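Local coordinates for nucleoside hydrolase, putative (Trypanosoma brucei, PDB 3FZ0), which belongs to the nucleoside hydrolase family and binds a calcium ion in its alpha/beta fold, at residues V193-G198 and L301-V306. The protein carries 2 engineered substitutions. Sequence-based numbering, arbitrary orientation.
Sequences VLQHKG and LTYVTV
Leu-194 and Gln-195, in the last turn of helix 187-195, pack against strand 296-306 near one border of the mixed central beta-sheet of the nucleoside hydrolase fold, a helix-on-sheet contact in which one residue brings apolar packing and the other a polar bond. The apolar half rests largely on one methyl: CD1 of Leu-194 lies 3.8 Å from CG2 of Val-306 and 4.0 Å from CG1 of Val-304. Between these two valines it meets the backbone at CA of Thr-305, 3.9 Å away. With CG anti to its carbonyl carbon, the leucine reaches across to the strand, and its side chain crosses that of Val-306 at about a right angle.

The polar half is one hydrogen bond, donated by OH of Tyr-303 to OE1 of Gln-195 over 2.8 Å. The hydroxyl comes in at 131° to the C=O, tilted from the carbonyl plane. The CB of Gln-195 points alongside the strand, and a bend at chi2 (-62°) brings its amide round to the tyrosine. There OE1 sits at the ring edge, near the ring plane, while the amide itself stands almost perpendicular to the ring.

Farther out, Asn-336 links the two backbones through its side chain, ND2 bonding to O of Leu-194 and OD1 accepting from N of Val-304. Cys-337, on neighbouring strand 337-343, touches both Leu-194 and Val-304. Tyr-303 packs on Met-177 and Thr-305 on Glu-312, both of a second subunit, so this buried contact adjoins a subunit interface. Past the helix the backbone runs on extended, and it is the side chain of Lys-197 that curls back: NZ donates a 3.0 Å hydrogen bond to O of Gln-195, in the carbonyl plane, with a C=O...N angle of 157°.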
ATOM      1  N   VAL B 193      -7.573  11.790  13.837  1.00 61.36           N
ATOM      2  CA  VAL B 193      -8.610  12.796  14.049  1.00 61.38           C
ATOM      3  C   VAL B 193     -10.000  12.292  13.652  1.00 61.77           C
ATOM      4  O   VAL B 193     -10.930  12.377  14.448  1.00 61.77           O
ATOM      5  CB  VAL B 193      -8.253  14.141  13.376  1.00 61.53           C
ATOM      6  CG1 VAL B 193      -9.465  15.027  13.304  1.00 60.47           C
ATOM      7  CG2 VAL B 193      -7.120  14.855  14.192  1.00 61.20           C
ATOM      8  N   LEU B 194     -10.116  11.729  12.446  1.00 61.99           N
ATOM      9  CA  LEU B 194     -11.392  11.231  11.913  1.00 62.08           C
ATOM     10  C   LEU B 194     -11.896   9.922  12.553  1.00 62.45           C
ATOM     11  O   LEU B 194     -13.088   9.704  12.607  1.00 62.65           O
ATOM     12  CB  LEU B 194     -11.340  11.116  10.394  1.00 61.48           C
ATOM     13  CG  LEU B 194     -11.149  12.387   9.539  1.00 62.91           C
ATOM     14  CD1 LEU B 194     -10.686  12.054   8.108  1.00 62.34           C
ATOM     15  CD2 LEU B 194     -12.391  13.250   9.453  1.00 60.43           C
ATOM     16  N   GLN B 195     -11.003   9.045  13.018  1.00 62.95           N
ATOM     17  CA  GLN B 195     -11.398   7.797  13.693  1.00 63.59           C
ATOM     18  C   GLN B 195     -11.697   7.959  15.189  1.00 64.08           C
ATOM     19  O   GLN B 195     -12.175   7.024  15.819  1.00 64.54           O
ATOM     20  CB  GLN B 195     -10.318   6.738  13.544  1.00 63.60           C
ATOM     21  CG  GLN B 195     -10.113   6.206  12.127  1.00 65.64           C
ATOM     22  CD  GLN B 195     -11.346   5.515  11.561  1.00 68.29           C
ATOM     23  OE1 GLN B 195     -11.926   5.968  10.575  1.00 72.27           O
ATOM     24  NE2 GLN B 195     -11.748   4.435  12.179  1.00 68.75           N
ATOM     25  N   HIS B 196     -11.436   9.139  15.753  1.00 64.29           N
ATOM     26  CA  HIS B 196     -11.601   9.357  17.189  1.00 64.53           C
ATOM     27  C   HIS B 196     -13.050   9.195  17.652  1.00 64.99           C
ATOM     28  O   HIS B 196     -13.967   9.743  17.036  1.00 65.49           O
ATOM     29  CB  HIS B 196     -11.094  10.745  17.596  1.00 64.21           C
ATOM     30  CG  HIS B 196     -11.478  11.125  18.990  1.00 64.10           C
ATOM     31  ND1 HIS B 196     -10.846  10.608  20.101  1.00 63.45           N
ATOM     32  CD2 HIS B 196     -12.465  11.926  19.458  1.00 63.89           C
ATOM     33  CE1 HIS B 196     -11.401  11.109  21.190  1.00 62.65           C
ATOM     34  NE2 HIS B 196     -12.392  11.903  20.828  1.00 62.69           N
ATOM     35  N   LYS B 197     -13.244   8.454  18.739  1.00 65.45           N
ATOM     36  CA  LYS B 197     -14.566   8.259  19.327  1.00 66.09           C
ATOM     37  C   LYS B 197     -14.785   9.289  20.423  1.00 65.88           C
ATOM     38  O   LYS B 197     -13.963   9.431  21.334  1.00 65.94           O
ATOM     39  CB  LYS B 197     -14.702   6.853  19.952  1.00 66.73           C
ATOM     40  CG  LYS B 197     -14.518   5.672  18.997  1.00 67.93           C
ATOM     41  CD  LYS B 197     -15.497   5.713  17.804  1.00 71.37           C
ATOM     42  CE  LYS B 197     -15.240   4.536  16.853  1.00 72.80           C
ATOM     43  NZ  LYS B 197     -13.837   4.604  16.304  1.00 75.19           N
ATOM     44  N   GLY B 198     -15.895  10.003  20.351  1.00 65.33           N
ATOM     45  CA  GLY B 198     -16.276  10.879  21.426  1.00 64.75           C
ATOM     46  C   GLY B 198     -16.285  12.364  21.125  1.00 65.05           C
ATOM     47  O   GLY B 198     -16.344  13.160  22.055  1.00 65.46           O
ATOM     48  N   LEU B 301     -23.043  14.945   5.377  1.00 60.35           N
ATOM     49  CA  LEU B 301     -22.600  14.182   6.536  1.00 59.35           C
ATOM     50  C   LEU B 301     -22.492  12.701   6.184  1.00 58.99           C
ATOM     51  O   LEU B 301     -23.487  12.060   5.818  1.00 59.21           O
ATOM     52  CB  LEU B 301     -23.558  14.418   7.715  1.00 59.04           C
ATOM     53  CG  LEU B 301     -23.375  13.621   9.031  1.00 60.21           C
ATOM     54  CD1 LEU B 301     -21.962  13.765   9.613  1.00 60.11           C
ATOM     55  CD2 LEU B 301     -24.434  13.970  10.098  1.00 58.19           C
ATOM     56  N   THR B 302     -21.288  12.146   6.293  1.00 58.32           N
ATOM     57  CA  THR B 302     -21.091  10.721   5.974  1.00 58.18           C
ATOM     58  C   THR B 302     -19.823  10.207   6.646  1.00 58.39           C
ATOM     59  O   THR B 302     -19.272  10.907   7.490  1.00 59.37           O
ATOM     60  CB  THR B 302     -21.020  10.493   4.449  1.00 58.07           C
ATOM     61  OG1 THR B 302     -20.890   9.094   4.182  1.00 57.06           O
ATOM     62  CG2 THR B 302     -19.831  11.260   3.848  1.00 57.16           C
ATOM     63  N   TYR B 303     -19.360   9.013   6.250  1.00 57.92           N
ATOM     64  CA  TYR B 303     -18.081   8.468   6.705  1.00 57.71           C
ATOM     65  C   TYR B 303     -16.928   8.899   5.797  1.00 57.93           C
ATOM     66  O   TYR B 303     -16.987   8.721   4.576  1.00 57.78           O
ATOM     67  CB  TYR B 303     -18.115   6.946   6.764  1.00 57.61           C
ATOM     68  CG  TYR B 303     -16.796   6.341   7.187  1.00 58.26           C
ATOM     69  CD1 TYR B 303     -16.396   6.347   8.546  1.00 58.49           C
ATOM     70  CD2 TYR B 303     -15.942   5.748   6.241  1.00 57.41           C
ATOM     71  CE1 TYR B 303     -15.185   5.797   8.948  1.00 58.02           C
ATOM     72  CE2 TYR B 303     -14.722   5.188   6.631  1.00 56.80           C
ATOM     73  CZ  TYR B 303     -14.352   5.225   7.984  1.00 58.70           C
ATOM     74  OH  TYR B 303     -13.156   4.672   8.373  1.00 58.36           O
ATOM     75  N   VAL B 304     -15.892   9.455   6.421  1.00 57.68           N
ATOM     76  CA  VAL B 304     -14.695   9.907   5.760  1.00 57.38           C
ATOM     77  C   VAL B 304     -13.467   9.351   6.482  1.00 58.38           C
ATOM     78  O   VAL B 304     -13.446   9.229   7.721  1.00 58.06           O
ATOM     79  CB  VAL B 304     -14.668  11.454   5.741  1.00 57.30           C
ATOM     80  CG1 VAL B 304     -13.367  12.009   5.185  1.00 55.21           C
ATOM     81  CG2 VAL B 304     -15.845  11.963   4.937  1.00 56.46           C
ATOM     82  N   THR B 305     -12.460   8.974   5.694  1.00 58.77           N
ATOM     83  CA  THR B 305     -11.145   8.636   6.236  1.00 59.12           C
ATOM     84  C   THR B 305     -10.016   9.100   5.312  1.00 59.47           C
ATOM     85  O   THR B 305     -10.278   9.612   4.243  1.00 60.07           O
ATOM     86  CB  THR B 305     -11.042   7.144   6.617  1.00 59.09           C
ATOM     87  OG1 THR B 305      -9.942   6.976   7.503  1.00 60.48           O
ATOM     88  CG2 THR B 305     -10.852   6.252   5.420  1.00 57.77           C
ATOM     89  N   VAL B 306      -8.770   8.954   5.738  1.00 59.44           N
ATOM     90  CA  VAL B 306      -7.608   9.280   4.892  1.00 59.29           C
ATOM     91  C   VAL B 306      -6.827   8.001   4.496  1.00 59.64           C
ATOM     92  O   VAL B 306      -6.542   7.152   5.340  1.00 60.23           O
ATOM     93  CB  VAL B 306      -6.676  10.265   5.631  1.00 59.45           C
ATOM     94  CG1 VAL B 306      -5.524  10.710   4.718  1.00 59.61           C
ATOM     95  CG2 VAL B 306      -7.478  11.486   6.158  1.00 57.90           C
TER